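Local coordinates for EreC (Klebsiella pneumoniae, PDB 6XCQ), which probably hydrolyses the macrocyclic lactone of erythromycin and related macrolides, an esterase activity that gives bacteria resistance to these antibiotics, at residues A[58-63]-A[337-342]; A[93-98]-A[300-305]; A[178-183]-A[226-231]; A[154-159]-A[283-288]. The protein carries 1 engineered substitution. One frame throughout, in Å; residues are numbered along the deposited sequence.

Contacts 1 and 2 lie in the same mixed sheet. Strands 62-65 and 301-304 are neighbours there, so backbone bonds run from one contact straight into the other. Both are parallel strand pairings; contact 2 is the more deeply buried, while contact 1 reaches the surface at Glu58 and Gly59. Contact 4 sits beside contact 2, where the chain leaving strand 151-154 meets helix 279-295. It is also buried, but packing of helix side chains on the loop, backbone included, takes the place of a backbone ladder. Contact 3 stands apart, its centre about 31 Å from that of contact 2. It joins helical parts by a peripheral two-bond salt bridge between a buried aspartate and a partly exposed arginine.

Contact 1: A[58-63]-A[337-342]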
loop_
_atom_site.group_PDB
_atom_site.type_symbol
_atom_site.label_atom_id
_atom_site.label_comp_id
_atom_site.label_asym_id
_atom_site.label_seq_id
_atom_site.Cartn_x
_atom_site.Cartn_y
_atom_site.Cartn_z
ATOM N N GLU A 58 -8.367 12.895 15.959
ATOM C CA GLU A 58 -7.857 14.224 16.301
ATOM C C GLU A 58 -6.349 14.167 16.498
ATOM O O GLU A 58 -5.833 13.306 17.217
ATOM C CB GLU A 58 -8.511 14.758 17.580
ATOM C CG GLU A 58 -10.022 14.694 17.617
ATOM C CD GLU A 58 -10.609 15.052 18.981
ATOM O OE1 GLU A 58 -11.756 15.553 19.020
ATOM O OE2 GLU A 58 -9.925 14.831 20.008
ATOM N N GLY A 59 -5.641 15.091 15.866
ATOM C CA GLY A 59 -4.204 15.087 15.966
ATOM C C GLY A 59 -3.508 14.094 15.071
ATOM O O GLY A 59 -2.270 14.070 15.043
ATOM N N ALA A 60 -4.254 13.270 14.344
ATOM C CA ALA A 60 -3.657 12.383 13.356
ATOM C C ALA A 60 -3.398 13.137 12.054
ATOM O O ALA A 60 -4.226 13.932 11.600
ATOM C CB ALA A 60 -4.575 11.182 13.099
ATOM N N ARG A 61 -2.234 12.891 11.455
ATOM C CA ARG A 61 -1.980 13.301 10.086
ATOM C C ARG A 61 -1.842 12.126 9.124
ATOM O O ARG A 61 -1.875 12.340 7.906
ATOM C CB ARG A 61 -0.716 14.170 10.005
ATOM C CG ARG A 61 -0.826 15.495 10.737
ATOM C CD ARG A 61 0.372 16.362 10.403
ATOM N NE ARG A 61 0.506 16.508 8.960
ATOM C CZ ARG A 61 1.601 16.941 8.343
ATOM N NH1 ARG A 61 2.681 17.266 9.045
ATOM N NH2 ARG A 61 1.622 17.022 7.021
ATOM N N ILE A 62 -1.696 10.904 9.633
ATOM C CA ILE A 62 -1.620 9.692 8.817
ATOM C C ILE A 62 -2.592 8.680 9.409
ATOM O O ILE A 62 -2.412 8.254 10.551
ATOM C CB ILE A 62 -0.201 9.103 8.795
ATOM C CG1 ILE A 62 0.829 10.155 8.365
ATOM C CG2 ILE A 62 -0.126 7.912 7.865
ATOM C CD1 ILE A 62 2.147 9.976 9.017
ATOM N N VAL A 63 -3.612 8.294 8.643
ATOM C CA VAL A 63 -4.557 7.268 9.069
ATOM C C VAL A 63 -4.562 6.161 8.023
ATOM O O VAL A 63 -4.840 6.411 6.841
ATOM C CB VAL A 63 -5.974 7.824 9.285
ATOM C CG1 VAL A 63 -6.943 6.671 9.583
ATOM C CG2 VAL A 63 -5.986 8.807 10.454
ATOM N N ASP A 337 1.460 10.935 15.333
ATOM C CA ASP A 337 0.307 11.307 14.521
ATOM C C ASP A 337 -0.065 10.238 13.484
ATOM O O ASP A 337 -0.701 10.556 12.477
ATOM C CB ASP A 337 0.576 12.644 13.829
ATOM C CG ASP A 337 1.802 12.597 12.937
ATOM O OD1 ASP A 337 2.421 11.518 12.844
ATOM O OD2 ASP A 337 2.155 13.630 12.323
ATOM N N TYR A 338 0.342 8.989 13.698
ATOM C CA TYR A 338 -0.054 7.864 12.859
ATOM C C TYR A 338 -1.119 7.045 13.571
ATOM O O TYR A 338 -0.973 6.733 14.757
ATOM C CB TYR A 338 1.142 6.965 12.536
ATOM C CG TYR A 338 0.761 5.692 11.804
ATOM C CD1 TYR A 338 0.201 5.740 10.537
ATOM C CD2 TYR A 338 0.980 4.443 12.376
ATOM C CE1 TYR A 338 -0.144 4.561 9.856
ATOM C CE2 TYR A 338 0.648 3.273 11.704
ATOM C CZ TYR A 338 0.085 3.339 10.451
ATOM O OH TYR A 338 -0.266 2.173 9.796
ATOM N N ARG A 339 -2.180 6.682 12.841
ATOM C CA ARG A 339 -3.211 5.776 13.344
ATOM C C ARG A 339 -3.459 4.683 12.314
ATOM O O ARG A 339 -3.394 4.942 11.109
ATOM C CB ARG A 339 -4.532 6.514 13.632
ATOM C CG ARG A 339 -4.397 7.790 14.470
ATOM C CD ARG A 339 -4.104 7.534 15.951
ATOM N NE ARG A 339 -4.114 8.819 16.657
ATOM C CZ ARG A 339 -3.031 9.543 16.948
ATOM N NH1 ARG A 339 -1.815 9.102 16.640
ATOM N NH2 ARG A 339 -3.164 10.718 17.554
ATOM N N ALA A 340 -3.753 3.465 12.788
ATOM C CA ALA A 340 -3.955 2.302 11.923
ATOM C C ALA A 340 -5.294 1.646 12.241
ATOM O O ALA A 340 -5.524 1.219 13.377
ATOM C CB ALA A 340 -2.825 1.281 12.102
ATOM N N ILE A 341 -6.155 1.527 11.240
ATOM C CA ILE A 341 -7.446 0.871 11.403
ATOM C C ILE A 341 -7.416 -0.422 10.588
ATOM O O ILE A 341 -7.355 -0.389 9.352
ATOM C CB ILE A 341 -8.606 1.780 10.982
ATOM C CG1 ILE A 341 -8.455 3.164 11.638
ATOM C CG2 ILE A 341 -9.940 1.116 11.349
ATOM C CD1 ILE A 341 -9.571 4.138 11.335
ATOM N N ALA A 342 -7.389 -1.559 11.278
ATOM C CA ALA A 342 -7.481 -2.856 10.615
ATOM C C ALA A 342 -8.918 -3.149 10.195
ATOM O O ALA A 342 -9.868 -2.726 10.855
ATOM C CB ALA A 342 -6.991 -3.969 11.531
HETATM O O HOH W 1 -5.677 11.514 18.879
#
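Backbone bonds join Arg61 and Ile62 to Asp337. The carbonyl O of Asp337 takes two donors: Arg61 N at 3.0 Å, on a lone pair in the carbonyl plane, and Ile62 N at 3.0 Å, nearly in line with the C=O. Arg339 N then bonds to Ile62 O at 2.8 Å. These bonds set the parallel pairing of strands 62-65 and 338-345, with Ile62 beside Tyr338 and Val63 beside Arg339. The two are inner strands of the mixed sheet, and 62-65 has 301-304 on its other flank.

Apolar contacts lie on both faces. Ile62 CG2 meets the edge of the Tyr338 ring, 3.5 Å from CD1, while Tyr338 OH bonds to Leu310 O. On the other face of the sheet, Val63 CG1 touches Ile341 CD1 at 4.0 Å.

Polar groups lie at the start of the pairing. The Arg339 chain bends at chi2 (-73°), which brings Ala60 CB over one face of the guanidinium, toward its rim. Its NH1 bonds to Tyr338 O at 3.1 Å, and its NE to Leu56 O. Arg61 and Asp337 run side by side, yet Arg61 NE stays 4.7 Å from Asp337 OD2. Arg61 NH2 turns to Val299 O, and Asp337 OD1 to Arg333.

Contact 2: A[93-98]-A[300-305]; sequences NAIGLE and KIILLA
The flat amide of Asn93 reaches the Lys300 backbone through OD1. Lys300 N donates to it at 2.9 Å, tilted 31° from the amide plane. The amide's ND2 bonds to Asp298 O. A second flat group, the Glu98 carboxylate, closes the far end of the contact. Its OE1 lies 3.4 Å from Ala305 CA, and its OE2 forms a salt bridge with Arg281.

Between these ends the backbones pair. Lys300 O receives both Asn93 N and Ala94 N. Ile302 N bonds to Ala94 O, Gly96 N to Ile302 O and Leu304 N to Gly96 O, at 2.8 to 2.9 Å. Strands 94-97 and 301-304 are neighbours in the parallel part of the central sheet, with strand 151-154 next to 94-97.

Side chains fill both faces. Leu304 CD1 sits against Ile95 CG2 at 3.9 Å and Leu97 CD2 at 3.8 Å; Leu97 and Leu304 point the same way, and helix 126-146 covers this face. On the other face, Ile301 holds CG1 anti to its own N (chi1 -173°). Its CD1 then lies 4.0 Å from Gly96 CA, and with Leu303 CD2 takes the place a side chain there would need. Ala94 CB also touches Ile301 CG1.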
loop_
_atom_site.group_PDB
_atom_site.type_symbol
_atom_site.label_atom_id
_atom_site.label_comp_id
_atom_site.label_asym_id
_atom_site.label_seq_id
_atom_site.Cartn_x
_atom_site.Cartn_y
_atom_site.Cartn_z
ATOM N N ASN A 93 -6.830 15.125 2.999
ATOM C CA ASN A 93 -6.685 15.725 1.675
ATOM C C ASN A 93 -5.763 14.939 0.748
ATOM O O ASN A 93 -5.489 15.398 -0.365
ATOM C CB ASN A 93 -6.172 17.161 1.806
ATOM C CG ASN A 93 -4.951 17.252 2.679
ATOM O OD1 ASN A 93 -4.086 16.375 2.647
ATOM N ND2 ASN A 93 -4.869 18.315 3.476
ATOM N N ALA A 94 -5.280 13.773 1.166
ATOM C CA ALA A 94 -4.458 12.941 0.306
ATOM C C ALA A 94 -4.764 11.471 0.590
ATOM O O ALA A 94 -5.189 11.114 1.691
ATOM C CB ALA A 94 -2.962 13.239 0.504
ATOM N N ILE A 95 -4.545 10.630 -0.418
ATOM C CA ILE A 95 -4.690 9.181 -0.315
ATOM C C ILE A 95 -3.422 8.536 -0.852
ATOM O O ILE A 95 -2.991 8.844 -1.968
ATOM C CB ILE A 95 -5.910 8.675 -1.101
ATOM C CG1 ILE A 95 -7.205 9.249 -0.497
ATOM C CG2 ILE A 95 -5.952 7.143 -1.101
ATOM C CD1 ILE A 95 -8.451 8.634 -1.061
ATOM N N GLY A 96 -2.840 7.628 -0.082
ATOM C CA GLY A 96 -1.657 6.896 -0.506
ATOM C C GLY A 96 -2.023 5.463 -0.848
ATOM O O GLY A 96 -2.821 4.839 -0.147
ATOM N N LEU A 97 -1.429 4.950 -1.921
ATOM C CA LEU A 97 -1.711 3.611 -2.417
ATOM C C LEU A 97 -0.428 2.802 -2.535
ATOM O O LEU A 97 0.665 3.348 -2.733
ATOM C CB LEU A 97 -2.389 3.663 -3.799
ATOM C CG LEU A 97 -3.534 4.659 -3.981
ATOM C CD1 LEU A 97 -3.846 4.820 -5.453
ATOM C CD2 LEU A 97 -4.771 4.168 -3.236
ATOM N N GLU A 98 -0.583 1.478 -2.470
ATOM C CA GLU A 98 0.502 0.548 -2.783
ATOM C C GLU A 98 0.727 0.482 -4.300
ATOM O O GLU A 98 0.475 -0.522 -4.967
ATOM C CB GLU A 98 0.199 -0.842 -2.231
ATOM C CG GLU A 98 0.060 -0.932 -0.719
ATOM C CD GLU A 98 -0.177 -2.370 -0.271
ATOM O OE1 GLU A 98 -1.323 -2.729 0.105
ATOM O OE2 GLU A 98 0.791 -3.155 -0.311
ATOM N N LYS A 300 -2.780 15.712 5.148
ATOM C CA LYS A 300 -3.337 14.686 6.022
ATOM C C LYS A 300 -3.721 13.520 5.120
ATOM O O LYS A 300 -4.639 13.635 4.304
ATOM C CB LYS A 300 -4.525 15.230 6.813
ATOM C CG LYS A 300 -4.125 16.374 7.759
ATOM C CD LYS A 300 -5.340 17.055 8.383
ATOM C CE LYS A 300 -6.061 16.126 9.313
ATOM N NZ LYS A 300 -7.060 16.828 10.162
ATOM N N ILE A 301 -2.990 12.417 5.224
ATOM C CA ILE A 301 -3.026 11.367 4.217
ATOM C C ILE A 301 -3.731 10.127 4.772
ATOM O O ILE A 301 -3.558 9.759 5.939
ATOM C CB ILE A 301 -1.602 11.039 3.708
ATOM C CG1 ILE A 301 -1.676 10.051 2.534
ATOM C CG2 ILE A 301 -0.701 10.558 4.832
ATOM C CD1 ILE A 301 -0.412 10.025 1.694
ATOM N N ILE A 302 -4.551 9.506 3.929
ATOM C CA ILE A 302 -5.209 8.235 4.219
ATOM C C ILE A 302 -4.424 7.161 3.478
ATOM O O ILE A 302 -4.300 7.227 2.250
ATOM C CB ILE A 302 -6.675 8.254 3.755
ATOM C CG1 ILE A 302 -7.416 9.485 4.294
ATOM C CG2 ILE A 302 -7.389 6.960 4.114
ATOM C CD1 ILE A 302 -8.801 9.691 3.602
ATOM N N LEU A 303 -3.870 6.182 4.195
ATOM C CA LEU A 303 -3.067 5.138 3.555
ATOM C C LEU A 303 -3.944 3.912 3.327
ATOM O O LEU A 303 -4.511 3.373 4.280
ATOM C CB LEU A 303 -1.853 4.755 4.405
ATOM C CG LEU A 303 -0.899 5.878 4.804
ATOM C CD1 LEU A 303 0.274 5.285 5.615
ATOM C CD2 LEU A 303 -0.423 6.599 3.545
ATOM N N LEU A 304 -4.047 3.470 2.073
ATOM C CA LEU A 304 -4.848 2.294 1.719
ATOM C C LEU A 304 -3.863 1.151 1.512
ATOM O O LEU A 304 -3.275 0.996 0.438
ATOM C CB LEU A 304 -5.689 2.564 0.465
ATOM C CG LEU A 304 -6.719 3.702 0.495
ATOM C CD1 LEU A 304 -7.615 3.666 -0.765
ATOM C CD2 LEU A 304 -7.575 3.629 1.765
ATOM N N ALA A 305 -3.626 0.376 2.565
ATOM C CA ALA A 305 -2.686 -0.728 2.462
ATOM C C ALA A 305 -3.239 -1.915 3.242
ATOM O O ALA A 305 -4.259 -1.812 3.921
ATOM C CB ALA A 305 -1.295 -0.316 2.958
#

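Contact 3: A[178-183]-A[226-231]; sequences DHLIKP and KLRLAS
Arg228 grips Asp178 side-on with two nitrogens. NE bonds to OD2 of Asp178 at 2.9 Å, and NH2 to OD1 of the same carboxylate at 3.0 Å. Each oxygen uses its syn lone pair. The two flat groups are 15° apart, nearly coplanar, and both bonds are close to straight. A paired grip of this kind fixes the rotation of both groups.

Apolar carbons line the bridge. Ile181 CD1 packs against Arg228 CD at 3.7 Å, the two side chains running antiparallel alongside one another. Leu180 CD1 comes to 3.7 Å from Arg228 NH2 and lies across the arginine. Leu229 CD2 lies 4.2 Å from Asp178 OD2.

The next shell sets these groups in place. Arg228 is extended from CG to NE, with CG anti to its N (chi1 177°); this carries the guanidinium out from helix 212-231 to the carboxylate. Asp178 follows the end of helix 164-177, and its carbonyl O accepts Ile181 N at 3.1 Å, which holds the short turn together. Ile181 also rests on Ile174, and Leu229 on Ala248 and Ile252 of helix 244-267.

The bridge ties Asp178, in the link between helices 164-177 and 182-191, to the last turns of helix 212-231. It is a bidentate, side-on arginine-carboxylate salt bridge in a helical region far from the central sheet.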
loop_
_atom_site.group_PDB
_atom_site.type_symbol
_atom_site.label_atom_id
_atom_site.label_comp_id
_atom_site.label_asym_id
_atom_site.label_seq_id
_atom_site.Cartn_x
_atom_site.Cartn_y
_atom_site.Cartn_z
ATOM N N ASP A 178 22.274 16.770 -15.074
ATOM C CA ASP A 178 23.592 16.182 -14.845
ATOM C C ASP A 178 23.940 15.252 -15.999
ATOM O O ASP A 178 24.061 14.031 -15.829
ATOM C CB ASP A 178 23.635 15.456 -13.485
ATOM C CG ASP A 178 25.037 14.919 -13.127
ATOM O OD1 ASP A 178 26.068 15.487 -13.537
ATOM O OD2 ASP A 178 25.120 13.905 -12.417
ATOM N N HIS A 179 24.094 15.830 -17.192
ATOM C CA HIS A 179 24.289 15.021 -18.392
ATOM C C HIS A 179 25.549 14.166 -18.332
ATOM O O HIS A 179 25.615 13.141 -19.021
ATOM C CB HIS A 179 24.323 15.917 -19.637
ATOM C CG HIS A 179 24.170 15.162 -20.920
ATOM N ND1 HIS A 179 25.215 14.488 -21.517
ATOM C CD2 HIS A 179 23.090 14.959 -21.714
ATOM C CE1 HIS A 179 24.788 13.906 -22.624
ATOM N NE2 HIS A 179 23.503 14.180 -22.769
ATOM N N LEU A 180 26.523 14.537 -17.493
ATOM C CA LEU A 180 27.752 13.755 -17.348
ATOM C C LEU A 180 27.481 12.307 -16.964
ATOM O O LEU A 180 28.286 11.425 -17.279
ATOM C CB LEU A 180 28.656 14.387 -16.290
ATOM C CG LEU A 180 29.336 15.706 -16.665
ATOM C CD1 LEU A 180 29.964 16.356 -15.432
ATOM C CD2 LEU A 180 30.357 15.466 -17.758
ATOM N N ILE A 181 26.382 12.034 -16.264
ATOM C CA ILE A 181 26.109 10.682 -15.790
ATOM C C ILE A 181 25.000 10.012 -16.600
ATOM O O ILE A 181 24.547 8.916 -16.251
ATOM C CB ILE A 181 25.807 10.677 -14.274
ATOM C CG1 ILE A 181 26.119 9.311 -13.656
ATOM C CG2 ILE A 181 24.362 11.102 -13.970
ATOM C CD1 ILE A 181 27.564 9.122 -13.288
ATOM N N LYS A 182 24.572 10.633 -17.699
ATOM C CA LYS A 182 23.547 10.026 -18.546
ATOM C C LYS A 182 23.968 8.714 -19.207
ATOM O O LYS A 182 23.105 7.829 -19.344
ATOM C CB LYS A 182 23.094 11.035 -19.606
ATOM C CG LYS A 182 22.168 10.460 -20.667
ATOM C CD LYS A 182 20.817 11.154 -20.674
ATOM C CE LYS A 182 20.108 10.968 -22.004
ATOM N NZ LYS A 182 19.964 9.535 -22.382
ATOM N N PRO A 183 25.213 8.519 -19.664
ATOM C CA PRO A 183 25.562 7.187 -20.195
ATOM C C PRO A 183 25.394 6.085 -19.161
ATOM O O PRO A 183 24.942 4.981 -19.482
ATOM C CB PRO A 183 27.030 7.346 -20.612
ATOM C CG PRO A 183 27.234 8.804 -20.787
ATOM C CD PRO A 183 26.326 9.476 -19.813
ATOM N N LYS A 226 23.361 7.048 -6.714
ATOM C CA LYS A 226 22.757 7.604 -5.509
ATOM C C LYS A 226 23.727 8.504 -4.762
ATOM O O LYS A 226 23.343 9.563 -4.248
ATOM C CB LYS A 226 22.329 6.467 -4.595
ATOM C CG LYS A 226 21.606 6.905 -3.342
ATOM C CD LYS A 226 21.367 5.704 -2.447
ATOM C CE LYS A 226 21.534 6.057 -0.984
ATOM N NZ LYS A 226 20.269 6.573 -0.412
ATOM N N LEU A 227 24.977 8.066 -4.641
ATOM C CA LEU A 227 25.969 8.837 -3.896
ATOM C C LEU A 227 26.440 10.058 -4.684
ATOM O O LEU A 227 26.734 11.104 -4.094
ATOM C CB LEU A 227 27.152 7.935 -3.535
ATOM C CG LEU A 227 27.113 7.130 -2.222
ATOM C CD1 LEU A 227 25.759 6.544 -1.944
ATOM C CD2 LEU A 227 28.166 6.030 -2.241
ATOM N N ARG A 228 26.512 9.957 -6.008
ATOM C CA ARG A 228 26.872 11.131 -6.794
ATOM C C ARG A 228 25.802 12.212 -6.669
ATOM O O ARG A 228 26.117 13.385 -6.432
ATOM C CB ARG A 228 27.095 10.759 -8.260
ATOM C CG ARG A 228 27.395 11.999 -9.119
ATOM C CD ARG A 228 27.596 11.677 -10.600
ATOM N NE ARG A 228 27.649 12.887 -11.426
ATOM C CZ ARG A 228 28.744 13.626 -11.623
ATOM N NH1 ARG A 228 29.894 13.310 -11.033
ATOM N NH2 ARG A 228 28.682 14.709 -12.392
ATOM N N LEU A 229 24.527 11.828 -6.776
ATOM C CA LEU A 229 23.463 12.828 -6.737
ATOM C C LEU A 229 23.409 13.519 -5.388
ATOM O O LEU A 229 23.236 14.741 -5.314
ATOM C CB LEU A 229 22.107 12.188 -7.045
ATOM C CG LEU A 229 21.653 12.196 -8.507
ATOM C CD1 LEU A 229 20.980 13.504 -8.868
ATOM C CD2 LEU A 229 22.820 11.933 -9.437
ATOM N N ALA A 230 23.517 12.751 -4.301
ATOM C CA ALA A 230 23.494 13.374 -2.984
ATOM C C ALA A 230 24.690 14.306 -2.805
ATOM O O ALA A 230 24.568 15.372 -2.189
ATOM C CB ALA A 230 23.465 12.304 -1.897
ATOM N N SER A 231 25.851 13.927 -3.344
ATOM C CA SER A 231 27.034 14.765 -3.178
ATOM C C SER A 231 26.894 16.090 -3.921
ATOM O O SER A 231 27.476 17.099 -3.494
ATOM C CB SER A 231 28.281 14.006 -3.641
ATOM O OG SER A 231 28.443 14.073 -5.048
#

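Contact 4: A[154-159]-A[283-288]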
loop_
_atom_site.group_PDB
_atom_site.type_symbol
_atom_site.label_atom_id
_atom_site.label_comp_id
_atom_site.label_asym_id
_atom_site.label_seq_id
_atom_site.Cartn_x
_atom_site.Cartn_y
_atom_site.Cartn_z
ATOM N N GLY A 154 1.562 7.581 -4.668
ATOM C CA GLY A 154 2.011 6.207 -4.657
ATOM C C GLY A 154 3.091 6.107 -3.604
ATOM O O GLY A 154 4.122 6.778 -3.714
ATOM N N ILE A 155 2.865 5.333 -2.542
ATOM C CA ILE A 155 3.845 5.265 -1.470
ATOM C C ILE A 155 4.781 4.082 -1.630
ATOM O O ILE A 155 5.637 3.852 -0.765
ATOM C CB ILE A 155 3.170 5.217 -0.083
ATOM C CG1 ILE A 155 2.404 3.912 0.088
ATOM C CG2 ILE A 155 2.260 6.423 0.134
ATOM C CD1 ILE A 155 1.880 3.688 1.489
ATOM N N ASP A 156 4.651 3.326 -2.711
ATOM C CA ASP A 156 5.293 2.029 -2.856
ATOM C C ASP A 156 6.358 2.080 -3.940
ATOM O O ASP A 156 6.494 3.063 -4.665
ATOM C CB ASP A 156 4.254 0.966 -3.226
ATOM C CG ASP A 156 4.633 -0.440 -2.774
ATOM O OD1 ASP A 156 5.791 -0.682 -2.357
ATOM O OD2 ASP A 156 3.740 -1.311 -2.847
ATOM N N LEU A 157 7.088 0.977 -4.061
ATOM C CA LEU A 157 7.774 0.640 -5.306
ATOM C C LEU A 157 6.737 0.466 -6.409
ATOM O O LEU A 157 5.545 0.318 -6.104
ATOM C CB LEU A 157 8.574 -0.646 -5.127
ATOM C CG LEU A 157 9.479 -0.629 -3.902
ATOM C CD1 LEU A 157 10.021 -2.016 -3.635
ATOM C CD2 LEU A 157 10.615 0.372 -4.127
ATOM N N PRO A 158 7.124 0.461 -7.689
ATOM C CA PRO A 158 6.186 -0.018 -8.710
ATOM C C PRO A 158 5.664 -1.387 -8.302
ATOM O O PRO A 158 6.455 -2.300 -8.024
ATOM C CB PRO A 158 7.042 -0.064 -9.990
ATOM C CG PRO A 158 8.438 -0.099 -9.511
ATOM C CD PRO A 158 8.438 0.770 -8.281
ATOM N N ASN A 159 4.341 -1.538 -8.196
ATOM C CA ASN A 159 3.849 -2.822 -7.697
ATOM C C ASN A 159 4.072 -3.950 -8.700
ATOM O O ASN A 159 3.735 -5.108 -8.413
ATOM C CB ASN A 159 2.378 -2.714 -7.273
ATOM C CG ASN A 159 1.462 -2.240 -8.380
ATOM O OD1 ASN A 159 1.672 -2.524 -9.554
ATOM N ND2 ASN A 159 0.403 -1.531 -7.995
ATOM N N SER A 283 9.805 -0.743 4.711
ATOM C CA SER A 283 10.514 0.423 5.230
ATOM C C SER A 283 10.661 1.496 4.155
ATOM O O SER A 283 10.668 2.683 4.473
ATOM C CB SER A 283 11.885 0.030 5.795
ATOM O OG SER A 283 12.810 -0.319 4.781
ATOM N N TYR A 284 10.761 1.095 2.886
ATOM C CA TYR A 284 10.665 2.060 1.797
ATOM C C TYR A 284 9.364 2.847 1.869
ATOM O O TYR A 284 9.374 4.083 1.878
ATOM C CB TYR A 284 10.780 1.352 0.446
ATOM C CG TYR A 284 10.604 2.308 -0.698
ATOM C CD1 TYR A 284 11.669 3.086 -1.136
ATOM C CD2 TYR A 284 9.368 2.462 -1.325
ATOM C CE1 TYR A 284 11.525 3.979 -2.177
ATOM C CE2 TYR A 284 9.213 3.348 -2.372
ATOM C CZ TYR A 284 10.299 4.106 -2.793
ATOM O OH TYR A 284 10.170 4.998 -3.829
ATOM N N MET A 285 8.222 2.141 1.906
ATOM C CA MET A 285 6.925 2.809 2.012
ATOM C C MET A 285 6.867 3.777 3.194
ATOM O O MET A 285 6.380 4.905 3.056
ATOM C CB MET A 285 5.808 1.763 2.130
ATOM C CG MET A 285 5.579 1.037 0.815
ATOM S SD MET A 285 4.053 0.100 0.821
ATOM C CE MET A 285 4.581 -1.175 1.915
ATOM N N ALA A 286 7.341 3.346 4.373
ATOM C CA ALA A 286 7.343 4.235 5.535
ATOM C C ALA A 286 8.185 5.477 5.272
ATOM O O ALA A 286 7.813 6.586 5.673
ATOM C CB ALA A 286 7.868 3.512 6.776
ATOM N N GLY A 287 9.324 5.299 4.605
ATOM C CA GLY A 287 10.155 6.437 4.245
ATOM C C GLY A 287 9.456 7.420 3.323
ATOM O O GLY A 287 9.520 8.634 3.533
ATOM N N VAL A 288 8.783 6.916 2.283
ATOM C CA VAL A 288 8.103 7.827 1.357
ATOM C C VAL A 288 7.027 8.621 2.089
ATOM O O VAL A 288 6.914 9.838 1.909
ATOM C CB VAL A 288 7.533 7.065 0.141
ATOM C CG1 VAL A 288 6.622 7.962 -0.673
ATOM C CG2 VAL A 288 8.648 6.529 -0.749
#
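Met285 lies against Ile155 and Asp156 along most of its side chain. CG stands anti to the carbonyl carbon (chi1 -72°), which directs the chain along the loop. CB is 3.6 Å from Ile155 O, and CG approaches the same oxygen more closely, at 3.2 Å. CG also lies 3.6 Å from Asp156 OD1. SD, the last atom to touch the loop, reaches Asp156 CG at 3.7 Å and Ile155 CG1, and the chain then bends at chi3 (-72°).

The Ile155 carbonyl O is buried without a hydrogen-bond partner. Carbons surround it: the Met285 CA-H, with CA 3.2 Å from the oxygen, the methionine methylenes, Val288 and Tyr284 CE2. In the Asp156 carboxylate, OD2 makes a salt bridge with Arg281, and OD1 takes a weak bond from Leu157 N.

The Tyr284 ring is covered on both faces. From across the contact, Leu157 CD2 sits over the ring centre in a CH-pi contact, 3.7 Å from the centroid and 12° off the normal. Val288 CG2, one turn along the same helix, covers the opposite face toward the rim. At the ring edge, CE2 is 3.5 Å from Asp156 C. A propanediol, probably from the crystallisation liquor, lies about 3 Å from the Tyr284 side chain.

The loop leaves edge strand 151-154 and rests on helix 279-295. Helix 244-267 touches Leu157 and Tyr284, and Met326 of helix 326-330 packs on Met285.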